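Local coordinates for tumor necrosis factor ligand superfamily member 13 (Mus musculus, PDB 1U5X), which binds the receptors TACI and BCMA as a homotrimeric cytokine of the tumor necrosis factor family, with a role in regulating tumor cell growth, at residues L10-I15 and V26-V31; L55-L60 and Q70-E75; T82-I87 and G105-H110; V45-T50 and D113-K118. One frame throughout, in Å; residues are numbered along the deposited sequence.

Contact 1: residues L10-I15 and V26-V31; sequences LVPVNI and VMWQPV
V11 and Q29 form an antiparallel hydrogen-bonded pair, with V11 N to Q29 O and Q29 N to V11 O both at 3.0 Å, although the short strand axes of 10-12 and 26-30 run 135° apart. L10 with P30 and P12 with W28 are the non-hydrogen-bonded pairs flanking it. At the corner two more backbone bonds follow: M27 O accepts from V13 N at 2.8 Å, while M27 N donates to N14 O at 2.9 Å. This is the first hairpin of the TNF jelly roll, strands 7-16 and 24-34. L10 bonds onward to L135 through its backbone, and W28 to G42.

Q29 adds a bond from its side chain. Its CG sits between the backbone N and carbonyl carbon (chi1 55°) and the chain then extends past V13 CG1, carrying NE2 to P12 O at 3.0 Å. That donor stands 43° above the carbonyl plane, not on a lone pair. On the side of L10 and V26, V26 CG1 lies over the centre of the indole of W28 and also meets P12 CB at 3.8 Å, so that one methyl touches both the proline and the tryptophan. L10 CB packs on W28 CE3 at 3.9 Å, and L10 CD2 reaches the ring of P30. Near the far end, V11 CG2 touches V31 CG1 at 3.6 Å, the two valines crossing at about a right angle.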
loop_
_atom_site.group_PDB
_atom_site.type_symbol
_atom_site.label_atom_id
_atom_site.label_comp_id
_atom_site.label_asym_id
_atom_site.label_seq_id
_atom_site.Cartn_x
_atom_site.Cartn_y
_atom_site.Cartn_z
ATOM N N LEU A 10 11.073 -10.115 1.616
ATOM C CA LEU A 10 11.804 -10.408 2.833
ATOM C C LEU A 10 10.885 -10.377 4.045
ATOM O O LEU A 10 9.924 -9.568 4.100
ATOM C CB LEU A 10 12.849 -9.321 3.045
ATOM C CG LEU A 10 13.831 -9.054 1.918
ATOM C CD1 LEU A 10 14.410 -7.652 2.068
ATOM C CD2 LEU A 10 14.926 -10.082 1.937
ATOM N N VAL A 11 11.179 -11.251 4.996
ATOM C CA VAL A 11 10.429 -11.328 6.242
ATOM C C VAL A 11 11.394 -11.375 7.423
ATOM O O VAL A 11 12.600 -11.562 7.236
ATOM C CB VAL A 11 9.495 -12.556 6.242
ATOM C CG1 VAL A 11 8.512 -12.456 5.072
ATOM C CG2 VAL A 11 10.276 -13.839 6.198
ATOM N N PRO A 12 10.909 -11.177 8.649
ATOM C CA PRO A 12 11.825 -11.151 9.790
ATOM C C PRO A 12 12.450 -12.500 10.166
ATOM O O PRO A 12 11.839 -13.571 10.050
ATOM C CB PRO A 12 10.950 -10.657 10.942
ATOM C CG PRO A 12 9.747 -9.986 10.278
ATOM C CD PRO A 12 9.534 -10.868 9.064
ATOM N N VAL A 13 13.673 -12.414 10.660
ATOM C CA VAL A 13 14.306 -13.529 11.358
ATOM C C VAL A 13 14.319 -13.240 12.867
ATOM O O VAL A 13 14.104 -14.129 13.688
ATOM C CB VAL A 13 15.731 -13.842 10.828
ATOM C CG1 VAL A 13 15.757 -13.949 9.366
ATOM C CG2 VAL A 13 16.758 -12.850 11.274
ATOM N N ASN A 14 14.601 -11.990 13.218
ATOM C CA ASN A 14 14.523 -11.511 14.598
ATOM C C ASN A 14 14.551 -9.986 14.629
ATOM O O ASN A 14 14.856 -9.323 13.637
ATOM C CB ASN A 14 15.612 -12.103 15.517
ATOM C CG ASN A 14 16.984 -11.515 15.271
ATOM O OD1 ASN A 14 17.506 -11.602 14.177
ATOM N ND2 ASN A 14 17.592 -10.950 16.313
ATOM N N ILE A 15 14.223 -9.443 15.782
ATOM C CA ILE A 15 14.131 -8.014 15.975
ATOM C C ILE A 15 15.260 -7.594 16.916
ATOM O O ILE A 15 15.348 -8.116 18.028
ATOM C CB ILE A 15 12.741 -7.722 16.565
ATOM C CG1 ILE A 15 11.671 -7.957 15.487
ATOM C CG2 ILE A 15 12.657 -6.308 17.111
ATOM C CD1 ILE A 15 10.407 -8.502 16.034
ATOM N N VAL A 26 15.129 -4.765 12.023
ATOM C CA VAL A 26 14.731 -6.124 11.755
ATOM C C VAL A 26 15.853 -6.808 10.979
ATOM O O VAL A 26 16.381 -6.263 10.015
ATOM C CB VAL A 26 13.442 -6.095 10.901
ATOM C CG1 VAL A 26 12.954 -7.500 10.574
ATOM C CG2 VAL A 26 12.365 -5.296 11.631
ATOM N N MET A 27 16.237 -7.991 11.422
ATOM C CA MET A 27 17.087 -8.857 10.619
ATOM C C MET A 27 16.190 -9.555 9.589
ATOM O O MET A 27 15.211 -10.185 9.968
ATOM C CB MET A 27 17.778 -9.860 11.525
ATOM C CG MET A 27 18.660 -9.213 12.556
ATOM S SD MET A 27 20.108 -8.558 11.785
ATOM C CE MET A 27 21.231 -9.976 11.883
ATOM N N TRP A 28 16.518 -9.425 8.306
ATOM C CA TRP A 28 15.660 -9.892 7.197
ATOM C C TRP A 28 16.191 -11.191 6.564
ATOM O O TRP A 28 17.412 -11.434 6.545
ATOM C CB TRP A 28 15.558 -8.825 6.110
ATOM C CG TRP A 28 14.937 -7.527 6.554
ATOM C CD1 TRP A 28 15.593 -6.368 6.845
ATOM C CD2 TRP A 28 13.549 -7.275 6.805
ATOM N NE1 TRP A 28 14.699 -5.404 7.241
ATOM C CE2 TRP A 28 13.440 -5.935 7.246
ATOM C CE3 TRP A 28 12.384 -8.054 6.732
ATOM C CZ2 TRP A 28 12.224 -5.353 7.591
ATOM C CZ3 TRP A 28 11.165 -7.464 7.073
ATOM C CH2 TRP A 28 11.100 -6.126 7.493
ATOM N N GLN A 29 15.274 -12.030 6.079
ATOM C CA GLN A 29 15.606 -13.234 5.331
ATOM C C GLN A 29 14.719 -13.255 4.074
ATOM O O GLN A 29 13.525 -12.912 4.141
ATOM C CB GLN A 29 15.373 -14.514 6.150
ATOM C CG GLN A 29 13.948 -14.665 6.717
ATOM C CD GLN A 29 13.733 -15.943 7.494
ATOM O OE1 GLN A 29 14.389 -16.943 7.226
ATOM N NE2 GLN A 29 12.826 -15.912 8.472
ATOM N N PRO A 30 15.278 -13.603 2.926
ATOM C CA PRO A 30 14.464 -13.725 1.708
ATOM C C PRO A 30 13.565 -14.938 1.700
ATOM O O PRO A 30 14.000 -16.043 2.057
ATOM C CB PRO A 30 15.501 -13.832 0.593
ATOM C CG PRO A 30 16.697 -14.365 1.259
ATOM C CD PRO A 30 16.701 -13.850 2.652
ATOM N N VAL A 31 12.312 -14.734 1.284
ATOM C CA VAL A 31 11.433 -15.867 0.984
ATOM C C VAL A 31 11.050 -15.978 -0.505
ATOM O O VAL A 31 10.562 -17.016 -0.936
ATOM C CB VAL A 31 10.180 -15.881 1.897
ATOM C CG1 VAL A 31 10.580 -16.062 3.365
ATOM C CG2 VAL A 31 9.354 -14.672 1.724
#

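Contact 2: residues L55-L60 and Q70-E75; sequences LYSQVL and QVVSRE
L55 opens the contact by resting CD2 against V72 CG1 at 4.1 Å, a loose apolar touch between side chains that cross at a slant. Even the closest backbones stay well apart, V59 CA to Q70 CA being 7.1 Å, so these strands meet through side chains, as strands of two facing layers do.

Y56 points the other way, into the trimer interface, where its OH bonds V106 N of the second subunit.

S57 comes next. Its CB lies 3.9 Å from V72 CG2, so V72 spreads one methyl to L55 and the other to S57. The hydroxyl, turned opposite the backbone N (chi1 166°), accepts a hydrogen bond from Q70 NE2, at 3.0 Å and 153° at the hydrogen; OG lies 17° out of the amide plane of Q70. The same NE2 also donates to C101 O, so two bonds fix the rotation of this buried amide. A bend at chi2 in Q70 folds the amide back toward S57.

Q58, like Y56, points away to the interface, its OE1 bonding S103 OG of the second subunit.

V59 closes the row. Its CG2 meets Q70 CD at 3.6 Å, valine and glutamine sliding past each other in opposite directions, and so lends the amide an apolar flank.

In the jelly-roll sandwich, strand 51-61 lies between strands 99-109 and 134-139 in the layer facing the trimer axis. Strand 71-75 lies in the other layer, between strands 80-85 and 114-119.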
loop_
_atom_site.group_PDB
_atom_site.type_symbol
_atom_site.label_atom_id
_atom_site.label_comp_id
_atom_site.label_asym_id
_atom_site.label_seq_id
_atom_site.Cartn_x
_atom_site.Cartn_y
_atom_site.Cartn_z
ATOM N N LEU A 55 9.320 -0.113 -3.797
ATOM C CA LEU A 55 9.756 -0.558 -2.492
ATOM C C LEU A 55 8.544 -0.484 -1.596
ATOM O O LEU A 55 7.892 0.533 -1.523
ATOM C CB LEU A 55 10.846 0.396 -1.966
ATOM C CG LEU A 55 11.761 0.081 -0.802
ATOM C CD1 LEU A 55 12.052 -1.370 -0.600
ATOM C CD2 LEU A 55 13.060 0.885 -0.986
ATOM N N TYR A 56 8.254 -1.569 -0.895
ATOM C CA TYR A 56 7.113 -1.595 0.025
ATOM C C TYR A 56 7.582 -2.137 1.366
ATOM O O TYR A 56 8.496 -2.961 1.434
ATOM C CB TYR A 56 5.941 -2.413 -0.530
ATOM C CG TYR A 56 6.219 -3.872 -0.846
ATOM C CD1 TYR A 56 6.109 -4.844 0.113
ATOM C CD2 TYR A 56 6.580 -4.241 -2.142
ATOM C CE1 TYR A 56 6.348 -6.199 -0.201
ATOM C CE2 TYR A 56 6.846 -5.549 -2.484
ATOM C CZ TYR A 56 6.700 -6.537 -1.506
ATOM O OH TYR A 56 6.971 -7.831 -1.870
ATOM N N SER A 57 6.935 -1.673 2.435
ATOM C CA SER A 57 7.298 -1.997 3.799
ATOM C C SER A 57 6.041 -2.048 4.635
ATOM O O SER A 57 5.243 -1.122 4.620
ATOM C CB SER A 57 8.217 -0.931 4.369
ATOM O OG SER A 57 8.333 -1.047 5.781
ATOM N N GLN A 58 5.865 -3.134 5.374
ATOM C CA GLN A 58 4.854 -3.199 6.403
ATOM C C GLN A 58 5.505 -3.614 7.695
ATOM O O GLN A 58 6.390 -4.496 7.727
ATOM C CB GLN A 58 3.728 -4.192 6.102
ATOM C CG GLN A 58 2.562 -4.152 7.138
ATOM C CD GLN A 58 1.353 -4.953 6.678
ATOM O OE1 GLN A 58 0.636 -4.502 5.750
ATOM N NE2 GLN A 58 1.074 -6.071 7.344
ATOM N N VAL A 59 5.071 -2.964 8.761
ATOM C CA VAL A 59 5.439 -3.397 10.105
ATOM C C VAL A 59 4.179 -3.533 10.936
ATOM O O VAL A 59 3.297 -2.656 10.929
ATOM C CB VAL A 59 6.460 -2.431 10.772
ATOM C CG1 VAL A 59 6.798 -2.924 12.191
ATOM C CG2 VAL A 59 7.720 -2.259 9.921
ATOM N N LEU A 60 4.096 -4.640 11.674
ATOM C CA LEU A 60 2.987 -4.904 12.570
ATOM C C LEU A 60 3.378 -4.532 14.004
ATOM O O LEU A 60 4.301 -5.109 14.557
ATOM C CB LEU A 60 2.602 -6.379 12.483
ATOM C CG LEU A 60 1.619 -6.900 13.523
ATOM C CD1 LEU A 60 0.408 -5.974 13.555
ATOM C CD2 LEU A 60 1.240 -8.380 13.199
ATOM N N GLN A 70 7.613 3.206 10.889
ATOM C CA GLN A 70 8.902 2.812 10.358
ATOM C C GLN A 70 9.364 3.828 9.343
ATOM O O GLN A 70 8.565 4.466 8.704
ATOM C CB GLN A 70 8.874 1.426 9.750
ATOM C CG GLN A 70 8.187 1.295 8.412
ATOM C CD GLN A 70 6.758 0.924 8.570
ATOM O OE1 GLN A 70 6.118 1.251 9.610
ATOM N NE2 GLN A 70 6.223 0.244 7.558
ATOM N N VAL A 71 10.675 3.942 9.195
ATOM C CA VAL A 71 11.299 4.844 8.267
ATOM C C VAL A 71 12.214 4.071 7.340
ATOM O O VAL A 71 13.101 3.362 7.803
ATOM C CB VAL A 71 12.171 5.868 9.029
ATOM C CG1 VAL A 71 12.655 6.972 8.086
ATOM C CG2 VAL A 71 11.420 6.460 10.229
ATOM N N VAL A 72 12.011 4.216 6.038
ATOM C CA VAL A 72 12.794 3.532 5.010
ATOM C C VAL A 72 13.691 4.528 4.292
ATOM O O VAL A 72 13.201 5.524 3.777
ATOM C CB VAL A 72 11.863 2.863 3.958
ATOM C CG1 VAL A 72 12.644 2.156 2.878
ATOM C CG2 VAL A 72 10.895 1.857 4.632
ATOM N N SER A 73 15.005 4.276 4.303
ATOM C CA SER A 73 16.013 5.206 3.810
ATOM C C SER A 73 17.040 4.526 2.920
ATOM O O SER A 73 17.230 3.293 2.978
ATOM C CB SER A 73 16.757 5.902 4.958
ATOM O OG SER A 73 15.882 6.434 5.925
ATOM N N ARG A 74 17.687 5.339 2.101
ATOM C CA ARG A 74 18.803 4.906 1.281
ATOM C C ARG A 74 20.075 5.664 1.668
ATOM O O ARG A 74 20.071 6.880 1.905
ATOM C CB ARG A 74 18.497 5.048 -0.217
ATOM C CG ARG A 74 18.565 6.458 -0.803
ATOM C CD ARG A 74 19.067 6.482 -2.244
ATOM N NE ARG A 74 18.431 7.539 -3.022
ATOM C CZ ARG A 74 19.030 8.657 -3.435
ATOM N NH1 ARG A 74 20.304 8.899 -3.149
ATOM N NH2 ARG A 74 18.342 9.553 -4.138
ATOM N N GLU A 75 21.181 4.943 1.758
ATOM C CA GLU A 75 22.463 5.608 1.970
ATOM C C GLU A 75 23.372 5.142 0.844
ATOM O O GLU A 75 23.565 3.948 0.669
ATOM C CB GLU A 75 23.079 5.288 3.338
ATOM C CG GLU A 75 22.200 4.546 4.311
ATOM C CD GLU A 75 22.865 4.273 5.656
ATOM O OE1 GLU A 75 24.045 4.683 5.863
ATOM O OE2 GLU A 75 22.219 3.620 6.504
#

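Contact 3: residues T82-I87 and G105-H110; sequences TLFRCI and GVFHLH
G105 starts the contact with its backbone N 4.3 Å from F84 CE1, coming in obliquely to that ring. Two residues on, F107 carries most of the packing. L83 CB stands over the centre of its ring, 3.9 Å from the centroid and 12° off the normal, a CH-pi contact. F84 meets the same ring at its rim: F84 CD1 is 3.4 Å from F107 CE2, with the planes only 13° apart and the centroids 5.8 Å apart, so neither phenyl covers the other. F107 CG lies anti to the carbonyl carbon (chi1 -57°), which turns one face of the ring to L83 CB and brings its CE2 corner to F84. That successive residues L83 and F84 can both reach it follows from a classic beta bulge, in which the two face V72 of the adjoining strand. L109 ends the row, its CD2 4.1 Å from L83 CD1.

The two strands belong to opposite layers of the jelly roll, their short axes 8.2 Å apart at closest. Just beyond, C86 is tied to C101 by the disulfide. The third subunit abuts here too: its H9 ring meets that of F107, and its Q58 NE2 bonds R85 O.

The side chains meet each other through carbon alone, with L83 O a polar neighbour 3.5 Å from F107 CZ. The fit therefore rests on the shapes of leucine and phenylalanine, while directional bonding is left to the backbones within each layer and to the neighbouring subunit.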
loop_
_atom_site.group_PDB
_atom_site.type_symbol
_atom_site.label_atom_id
_atom_site.label_comp_id
_atom_site.label_asym_id
_atom_site.label_seq_id
_atom_site.Cartn_x
_atom_site.Cartn_y
_atom_site.Cartn_z
ATOM N N THR A 82 15.940 9.913 3.427
ATOM C CA THR A 82 14.720 9.164 3.715
ATOM C C THR A 82 13.942 8.992 2.414
ATOM O O THR A 82 13.832 9.936 1.633
ATOM C CB THR A 82 13.872 9.912 4.759
ATOM O OG1 THR A 82 14.633 10.111 5.963
ATOM C CG2 THR A 82 12.654 9.119 5.163
ATOM N N LEU A 83 13.423 7.794 2.187
ATOM C CA LEU A 83 12.580 7.540 1.031
ATOM C C LEU A 83 11.106 7.725 1.381
ATOM O O LEU A 83 10.399 8.502 0.747
ATOM C CB LEU A 83 12.855 6.174 0.457
ATOM C CG LEU A 83 14.299 5.930 -0.024
ATOM C CD1 LEU A 83 14.397 4.547 -0.659
ATOM C CD2 LEU A 83 14.774 6.971 -0.975
ATOM N N PHE A 84 10.639 7.003 2.377
ATOM C CA PHE A 84 9.304 7.210 2.882
ATOM C C PHE A 84 9.177 6.733 4.312
ATOM O O PHE A 84 10.011 5.985 4.802
ATOM C CB PHE A 84 8.286 6.463 2.014
ATOM C CG PHE A 84 8.474 4.984 1.951
ATOM C CD1 PHE A 84 9.308 4.437 0.987
ATOM C CD2 PHE A 84 7.799 4.118 2.804
ATOM C CE1 PHE A 84 9.476 3.058 0.862
ATOM C CE2 PHE A 84 7.949 2.727 2.684
ATOM C CZ PHE A 84 8.791 2.198 1.703
ATOM N N ARG A 85 8.099 7.136 4.966
ATOM C CA ARG A 85 7.793 6.655 6.322
ATOM C C ARG A 85 6.293 6.330 6.457
ATOM O O ARG A 85 5.467 6.829 5.716
ATOM C CB ARG A 85 8.311 7.649 7.364
ATOM C CG ARG A 85 7.270 8.618 7.885
ATOM C CD ARG A 85 7.791 9.877 8.630
ATOM N NE ARG A 85 8.877 9.667 9.591
ATOM C CZ ARG A 85 10.063 10.286 9.569
ATOM N NH1 ARG A 85 10.382 11.157 8.616
ATOM N NH2 ARG A 85 10.950 10.030 10.518
ATOM N N CYS A 86 5.980 5.463 7.399
ATOM C CA CYS A 86 4.620 5.134 7.772
ATOM C C CYS A 86 4.449 5.571 9.220
ATOM O O CYS A 86 5.385 5.428 9.995
ATOM C CB CYS A 86 4.438 3.638 7.612
ATOM S SG CYS A 86 2.733 3.175 7.773
ATOM N N ILE A 87 3.308 6.155 9.580
ATOM C CA ILE A 87 3.086 6.604 10.969
ATOM C C ILE A 87 1.696 6.184 11.463
ATOM O O ILE A 87 0.730 6.372 10.743
ATOM C CB ILE A 87 3.235 8.157 11.098
ATOM C CG1 ILE A 87 4.531 8.654 10.473
ATOM C CG2 ILE A 87 3.234 8.553 12.553
ATOM C CD1 ILE A 87 4.469 10.081 10.116
ATOM N N GLY A 105 6.528 3.096 -2.283
ATOM C CA GLY A 105 6.690 4.051 -3.359
ATOM C C GLY A 105 7.743 3.657 -4.349
ATOM O O GLY A 105 8.396 2.627 -4.167
ATOM N N VAL A 106 7.906 4.482 -5.383
ATOM C CA VAL A 106 8.822 4.175 -6.462
ATOM C C VAL A 106 10.008 5.108 -6.411
ATOM O O VAL A 106 9.827 6.315 -6.373
ATOM C CB VAL A 106 8.159 4.276 -7.825
ATOM C CG1 VAL A 106 9.140 3.973 -8.905
ATOM C CG2 VAL A 106 7.046 3.281 -7.903
ATOM N N PHE A 107 11.212 4.519 -6.411
ATOM C CA PHE A 107 12.438 5.275 -6.204
ATOM C C PHE A 107 13.576 4.796 -7.084
ATOM O O PHE A 107 13.688 3.607 -7.396
ATOM C CB PHE A 107 12.863 5.148 -4.743
ATOM C CG PHE A 107 11.819 5.602 -3.788
ATOM C CD1 PHE A 107 11.695 6.939 -3.488
ATOM C CD2 PHE A 107 10.929 4.684 -3.205
ATOM C CE1 PHE A 107 10.701 7.374 -2.633
ATOM C CE2 PHE A 107 9.944 5.121 -2.328
ATOM C CZ PHE A 107 9.848 6.468 -2.051
ATOM N N HIS A 108 14.407 5.740 -7.490
ATOM C CA HIS A 108 15.616 5.461 -8.244
ATOM C C HIS A 108 16.689 5.132 -7.218
ATOM O O HIS A 108 17.023 5.965 -6.362
ATOM C CB HIS A 108 16.064 6.679 -9.023
ATOM C CG HIS A 108 17.289 6.448 -9.858
ATOM N ND1 HIS A 108 17.278 5.733 -11.035
ATOM C CD2 HIS A 108 18.569 6.836 -9.672
ATOM C CE1 HIS A 108 18.495 5.716 -11.554
ATOM N NE2 HIS A 108 19.303 6.374 -10.741
ATOM N N LEU A 109 17.191 3.901 -7.307
ATOM C CA LEU A 109 18.230 3.394 -6.435
ATOM C C LEU A 109 19.467 3.199 -7.294
ATOM O O LEU A 109 19.375 2.853 -8.475
ATOM C CB LEU A 109 17.775 2.067 -5.771
ATOM C CG LEU A 109 16.448 2.110 -5.008
ATOM C CD1 LEU A 109 16.142 0.774 -4.321
ATOM C CD2 LEU A 109 16.428 3.201 -4.003
ATOM N N HIS A 110 20.620 3.438 -6.689
ATOM C CA HIS A 110 21.919 3.422 -7.368
ATOM C C HIS A 110 22.724 2.228 -6.814
ATOM O O HIS A 110 22.654 1.919 -5.630
ATOM C CB HIS A 110 22.641 4.742 -7.108
ATOM C CG HIS A 110 21.865 5.970 -7.506
ATOM N ND1 HIS A 110 22.368 6.915 -8.373
ATOM C CD2 HIS A 110 20.655 6.436 -7.112
ATOM C CE1 HIS A 110 21.503 7.901 -8.506
ATOM N NE2 HIS A 110 20.455 7.637 -7.748
#

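Contact 4: residues V45-T50 and D113-K118; sequences VRVWDT and DIITVK
R46 lays its guanidinium beside I114 and D113: D113 O lies at its edge, near the plane, and I114 CG1 comes in obliquely, 3.9 Å from R46 NE. One face of the guanidinium carries W48 CH2, 3.6 Å above the plane and offset toward the rim, and R46 CB in turn lies over a face of the W48 ring. Bends at chi2 (-126°) and chi3 (47°) fold the arginine back across the strand pair. Its NH2 finds G112 O, but NE, buried by this contact, has no partner in the model.

Beneath these groups the backbones pair antiparallel, the short axes at 152°. V45 N gives to I115 O at 3.0 Å, and I115 N returns a nearly straight bond to V45 O at 2.8 Å. V47 N then reaches D113 O at 2.9 Å, extending the pairing beyond the non-hydrogen-bonded pair R46 and I114. On the side away from the arginine, V45 CB faces I115 CB at 4.2 Å. V47 CG2 packs on I115 CG1 at 3.9 Å, and V47 CB lies close to D113 CB. The carboxylate of D113 is held elsewhere, OD2 accepting from H110 N.

Strand 44-47 continues to strand 38-41 through backbone bonds of R46 with E39, and strand 114-119 continues to strand 71-75 through I114 with E75. V45, V47 and I115 turn into the jelly-roll interior, onto L109, L135 and F137 of the other layer.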
loop_
_atom_site.group_PDB
_atom_site.type_symbol
_atom_site.label_atom_id
_atom_site.label_comp_id
_atom_site.label_asym_id
_atom_site.label_seq_id
_atom_site.Cartn_x
_atom_site.Cartn_y
_atom_site.Cartn_z
ATOM N N VAL A 45 19.579 -3.977 3.236
ATOM C CA VAL A 45 19.516 -4.549 1.892
ATOM C C VAL A 45 20.489 -3.772 1.000
ATOM O O VAL A 45 20.489 -2.547 0.981
ATOM C CB VAL A 45 18.098 -4.526 1.295
ATOM C CG1 VAL A 45 18.111 -5.214 -0.042
ATOM C CG2 VAL A 45 17.105 -5.192 2.224
ATOM N N ARG A 46 21.367 -4.488 0.315
ATOM C CA ARG A 46 22.315 -3.860 -0.582
ATOM C C ARG A 46 21.721 -3.846 -1.973
ATOM O O ARG A 46 21.080 -4.809 -2.395
ATOM C CB ARG A 46 23.634 -4.602 -0.574
ATOM C CG ARG A 46 24.284 -4.549 0.825
ATOM C CD ARG A 46 25.647 -4.059 0.907
ATOM N NE ARG A 46 25.988 -2.831 0.188
ATOM C CZ ARG A 46 27.253 -2.416 0.066
ATOM N NH1 ARG A 46 28.215 -3.117 0.636
ATOM N NH2 ARG A 46 27.574 -1.298 -0.591
ATOM N N VAL A 47 21.954 -2.755 -2.696
ATOM C CA VAL A 47 21.518 -2.639 -4.085
ATOM C C VAL A 47 22.746 -2.764 -4.952
ATOM O O VAL A 47 23.693 -1.995 -4.815
ATOM C CB VAL A 47 20.842 -1.277 -4.356
ATOM C CG1 VAL A 47 20.471 -1.138 -5.831
ATOM C CG2 VAL A 47 19.616 -1.097 -3.498
ATOM N N TRP A 48 22.760 -3.758 -5.821
ATOM C CA TRP A 48 23.856 -3.894 -6.766
ATOM C C TRP A 48 23.570 -3.260 -8.124
ATOM O O TRP A 48 24.510 -2.864 -8.823
ATOM C CB TRP A 48 24.269 -5.359 -6.928
ATOM C CG TRP A 48 24.615 -6.033 -5.613
ATOM C CD1 TRP A 48 24.071 -7.188 -5.118
ATOM C CD2 TRP A 48 25.562 -5.589 -4.624
ATOM N NE1 TRP A 48 24.619 -7.488 -3.894
ATOM C CE2 TRP A 48 25.537 -6.531 -3.564
ATOM C CE3 TRP A 48 26.396 -4.486 -4.509
ATOM C CZ2 TRP A 48 26.323 -6.398 -2.419
ATOM C CZ3 TRP A 48 27.210 -4.374 -3.378
ATOM C CH2 TRP A 48 27.144 -5.314 -2.346
ATOM N N ASP A 49 22.304 -3.168 -8.497
ATOM C CA ASP A 49 21.909 -2.737 -9.824
ATOM C C ASP A 49 21.171 -1.413 -9.790
ATOM O O ASP A 49 20.104 -1.305 -9.196
ATOM C CB ASP A 49 21.010 -3.789 -10.480
ATOM C CG ASP A 49 20.649 -3.442 -11.938
ATOM O OD1 ASP A 49 21.137 -2.421 -12.484
ATOM O OD2 ASP A 49 19.890 -4.145 -12.632
ATOM N N THR A 50 21.725 -0.416 -10.472
ATOM C CA THR A 50 21.026 0.844 -10.576
ATOM C C THR A 50 19.701 0.629 -11.274
ATOM O O THR A 50 19.641 -0.063 -12.280
ATOM C CB THR A 50 21.843 1.810 -11.375
ATOM O OG1 THR A 50 23.044 2.122 -10.664
ATOM C CG2 THR A 50 21.112 3.153 -11.527
ATOM N N ASP A 113 24.056 1.361 -3.110
ATOM C CA ASP A 113 23.113 1.865 -2.100
ATOM C C ASP A 113 22.867 0.819 -1.016
ATOM O O ASP A 113 22.916 -0.389 -1.298
ATOM C CB ASP A 113 21.768 2.224 -2.730
ATOM C CG ASP A 113 21.749 3.592 -3.370
ATOM O OD1 ASP A 113 22.763 4.323 -3.349
ATOM O OD2 ASP A 113 20.712 4.020 -3.918
ATOM N N ILE A 114 22.663 1.299 0.217
ATOM C CA ILE A 114 22.201 0.492 1.351
ATOM C C ILE A 114 20.790 0.965 1.745
ATOM O O ILE A 114 20.603 2.147 1.984
ATOM C CB ILE A 114 23.159 0.660 2.542
ATOM C CG1 ILE A 114 24.555 0.135 2.204
ATOM C CG2 ILE A 114 22.641 -0.107 3.753
ATOM C CD1 ILE A 114 25.590 0.528 3.228
ATOM N N ILE A 115 19.813 0.060 1.764
ATOM C CA ILE A 115 18.453 0.338 2.202
ATOM C C ILE A 115 18.263 -0.082 3.662
ATOM O O ILE A 115 18.602 -1.208 4.027
ATOM C CB ILE A 115 17.440 -0.410 1.293
ATOM C CG1 ILE A 115 17.739 -0.149 -0.188
ATOM C CG2 ILE A 115 15.975 -0.040 1.656
ATOM C CD1 ILE A 115 17.764 1.301 -0.576
ATOM N N THR A 116 17.745 0.833 4.488
ATOM C CA THR A 116 17.514 0.605 5.909
ATOM C C THR A 116 16.031 0.714 6.227
ATOM O O THR A 116 15.325 1.517 5.603
ATOM C CB THR A 116 18.270 1.610 6.783
ATOM O OG1 THR A 116 18.008 2.965 6.360
ATOM C CG2 THR A 116 19.789 1.468 6.674
ATOM N N VAL A 117 15.555 -0.101 7.164
ATOM C CA VAL A 117 14.194 0.052 7.718
ATOM C C VAL A 117 14.367 0.186 9.217
ATOM O O VAL A 117 14.846 -0.747 9.867
ATOM C CB VAL A 117 13.268 -1.138 7.351
ATOM C CG1 VAL A 117 11.868 -0.945 7.920
ATOM C CG2 VAL A 117 13.164 -1.303 5.866
ATOM N N LYS A 118 14.073 1.370 9.759
ATOM C CA LYS A 118 14.293 1.651 11.181
ATOM C C LYS A 118 12.997 2.086 11.842
ATOM O O LYS A 118 12.194 2.825 11.239
ATOM C CB LYS A 118 15.365 2.750 11.379
ATOM C CG LYS A 118 16.740 2.354 10.867
ATOM C CD LYS A 118 17.792 3.459 11.083
ATOM C CE LYS A 118 19.193 2.892 11.040
ATOM N NZ LYS A 118 20.218 3.929 11.278
#

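Overall arrangement
All four contacts lie in the one TNF homology domain. Contact 1, the first hairpin, closes before the others open; contacts 2 and 3 follow in that order, both nested inside the long loop closed by contact 4. Contacts 1 and 4 pair neighbouring strands, whereas contacts 2 and 3 join facing layers of the sandwich. Contacts 2 and 3 are closest, with centres about 7 Å apart, and share strand neighbours: 71-75 beside 80-85, and 51-61 beside 99-109. Contact 4 lies about 11 Å from each, centre to centre, and V71 N meets K118 O. Contacts 1 and 3 are about 19 Å apart between centres, on opposite sides of the chain's centre; 2 and 3 adjoin the trimer interface.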